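Local coordinates for protein beta-glucanase (PDB 4LE3) that probably hydrolyses beta-glucans as a fungal family 131 glycoside hydrolase, at residues Q75-T80 with E211-G216. Residues are numbered along the deposited sequence; the frame is centred on the assembly and turned at random.
Sequences QNMRRT and ELPRSG
R78 and E211 face each other as an antiparallel hydrogen-bonded pair, at the start of strand 78-84 and the end of strand 209-211, with R78 N giving its hydrogen to E211 O at 3.0 Å and E211 N returning one to R78 O at 2.8 Å. Their side chains leave the same face of the sheet and run alongside one another. With CG anti to the backbone N (chi1 -179°) and the chain extended beyond it, E211 carries its carboxylate out as far as the R78 guanidinium, where R78 NH1 donates to E211 OE1 at 2.8 Å in a salt bridge. The two flat groups are nearly coplanar, 18° apart, and E211 OE1 accepts the N-H through its syn lone pair. The same oxygen lies 3.1 Å from R78 CD. R78 has further partners: NH1 also hydrogen-bonds S220 O and NH2 hydrogen-bonds D67 O, fixing the rotation of the guanidinium of this buried residue. A leucine here would probably leave the carboxylate of buried E211 without its close counter-charge and the S220 and D67 carbonyls without these donors.

Beyond the pair, M77 and L212 lie side by side, with M77 CG 3.7 Å from L212 CD1. P213 CD lies 3.5 Å from N76 O, and its CG comes within 4.0 Å of N76 OD1. Within 75-80, R79 NH1 donates a hydrogen bond to Q75 OE1 at 2.9 Å, in plane with the amide carbonyl, and links the loop before the strand to the strand itself.

The pairing joins neighbouring strands of one antiparallel sheet at the strand ends, where the loop leading to strand 222-233 begins, in the two-sheet, concanavalin-like beta-sandwich expected of this glycoside hydrolase family.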
loop_
_atom_site.group_PDB
_atom_site.type_symbol
_atom_site.label_atom_id
_atom_site.label_comp_id
_atom_site.label_asym_id
_atom_site.label_seq_id
_atom_site.Cartn_x
_atom_site.Cartn_y
_atom_site.Cartn_z
ATOM N N GLN A 75 1.100 0.063 20.983
ATOM C CA GLN A 75 1.740 1.233 20.372
ATOM C C GLN A 75 0.765 2.396 20.336
ATOM O O GLN A 75 -0.440 2.191 20.453
ATOM C CB GLN A 75 2.181 0.913 18.945
ATOM C CG GLN A 75 3.088 -0.285 18.875
ATOM C CD GLN A 75 3.528 -0.609 17.470
ATOM O OE1 GLN A 75 2.764 -0.479 16.507
ATOM N NE2 GLN A 75 4.765 -1.063 17.346
ATOM N N ASN A 76 1.284 3.609 20.143
ATOM C CA ASN A 76 0.450 4.813 20.100
ATOM C C ASN A 76 0.091 5.283 18.691
ATOM O O ASN A 76 -0.541 6.317 18.527
ATOM C CB ASN A 76 1.139 5.947 20.857
ATOM C CG ASN A 76 2.552 6.159 20.400
ATOM O OD1 ASN A 76 2.807 6.504 19.235
ATOM N ND2 ASN A 76 3.501 5.945 21.314
ATOM N N MET A 77 0.513 4.530 17.679
ATOM C CA MET A 77 0.177 4.848 16.286
ATOM C C MET A 77 -0.931 3.851 15.879
ATOM O O MET A 77 -0.959 2.722 16.379
ATOM C CB MET A 77 1.376 4.607 15.332
ATOM C CG MET A 77 2.756 5.090 15.785
ATOM S SD MET A 77 3.589 3.873 16.825
ATOM C CE MET A 77 4.449 2.894 15.647
ATOM N N ARG A 78 -1.839 4.266 15.005
ATOM C CA ARG A 78 -2.882 3.363 14.511
ATOM C C ARG A 78 -2.320 2.630 13.296
ATOM O O ARG A 78 -1.674 3.238 12.449
ATOM C CB ARG A 78 -4.108 4.129 14.055
ATOM C CG ARG A 78 -4.763 4.924 15.140
ATOM C CD ARG A 78 -5.558 6.038 14.471
ATOM N NE ARG A 78 -6.909 5.595 14.359
ATOM C CZ ARG A 78 -7.901 6.208 13.731
ATOM N NH1 ARG A 78 -7.747 7.360 13.078
ATOM N NH2 ARG A 78 -9.098 5.668 13.837
ATOM N N ARG A 79 -2.592 1.333 13.222
ATOM C CA ARG A 79 -2.103 0.513 12.126
ATOM C C ARG A 79 -3.076 -0.583 11.732
ATOM O O ARG A 79 -3.699 -1.178 12.586
ATOM C CB ARG A 79 -0.801 -0.188 12.548
ATOM C CG ARG A 79 0.271 0.736 13.063
ATOM C CD ARG A 79 1.433 -0.058 13.623
ATOM N NE ARG A 79 2.241 -0.613 12.533
ATOM C CZ ARG A 79 3.441 -1.136 12.711
ATOM N NH1 ARG A 79 3.960 -1.180 13.934
ATOM N NH2 ARG A 79 4.125 -1.592 11.668
ATOM N N THR A 80 -3.142 -0.861 10.429
ATOM C CA THR A 80 -3.906 -1.981 9.884
ATOM C C THR A 80 -3.028 -2.296 8.680
ATOM O O THR A 80 -2.952 -1.504 7.716
ATOM C CB THR A 80 -5.293 -1.624 9.373
ATOM O OG1 THR A 80 -6.119 -1.254 10.475
ATOM C CG2 THR A 80 -5.918 -2.853 8.696
ATOM N N GLU A 211 -0.767 5.434 11.049
ATOM C CA GLU A 211 -1.062 6.842 11.253
ATOM C C GLU A 211 -0.481 7.303 12.597
ATOM O O GLU A 211 -0.811 6.765 13.630
ATOM C CB GLU A 211 -2.587 7.100 11.276
ATOM C CG GLU A 211 -2.933 8.579 11.455
ATOM C CD GLU A 211 -4.444 8.839 11.513
ATOM O OE1 GLU A 211 -5.158 8.036 12.146
ATOM O OE2 GLU A 211 -4.901 9.836 10.927
ATOM N N LEU A 212 0.376 8.310 12.567
ATOM C CA LEU A 212 0.982 8.841 13.788
ATOM C C LEU A 212 -0.022 9.729 14.524
ATOM O O LEU A 212 -0.899 10.329 13.916
ATOM C CB LEU A 212 2.185 9.708 13.420
ATOM C CG LEU A 212 3.618 9.172 13.534
ATOM C CD1 LEU A 212 3.660 7.698 13.312
ATOM C CD2 LEU A 212 4.509 9.926 12.591
ATOM N N PRO A 213 0.092 9.814 15.852
ATOM C CA PRO A 213 -0.828 10.675 16.611
ATOM C C PRO A 213 -0.337 12.128 16.484
ATOM O O PRO A 213 0.782 12.375 16.038
ATOM C CB PRO A 213 -0.681 10.158 18.037
ATOM C CG PRO A 213 0.756 9.732 18.095
ATOM C CD PRO A 213 0.930 9.009 16.746
ATOM N N ARG A 214 -1.193 13.092 16.814
ATOM C CA ARG A 214 -0.792 14.501 16.809
ATOM C C ARG A 214 -1.639 15.160 17.872
ATOM O O ARG A 214 -2.868 15.033 17.869
ATOM C CB ARG A 214 -1.045 15.218 15.476
ATOM C CG ARG A 214 -0.579 16.697 15.536
ATOM C CD ARG A 214 -0.729 17.487 14.229
ATOM N NE ARG A 214 0.228 17.047 13.212
ATOM C CZ ARG A 214 1.505 17.408 13.182
ATOM N NH1 ARG A 214 1.984 18.238 14.110
ATOM N NH2 ARG A 214 2.312 16.913 12.245
ATOM N N SER A 215 -0.963 15.844 18.783
ATOM C CA SER A 215 -1.619 16.530 19.886
ATOM C C SER A 215 -2.834 17.351 19.434
ATOM O O SER A 215 -2.736 18.189 18.543
ATOM C CB SER A 215 -0.593 17.433 20.574
ATOM O OG SER A 215 -1.210 18.214 21.578
ATOM N N GLY A 216 -3.977 17.072 20.042
ATOM C CA GLY A 216 -5.200 17.799 19.734
ATOM C C GLY A 216 -6.063 17.245 18.613
ATOM O O GLY A 216 -7.045 17.879 18.225
#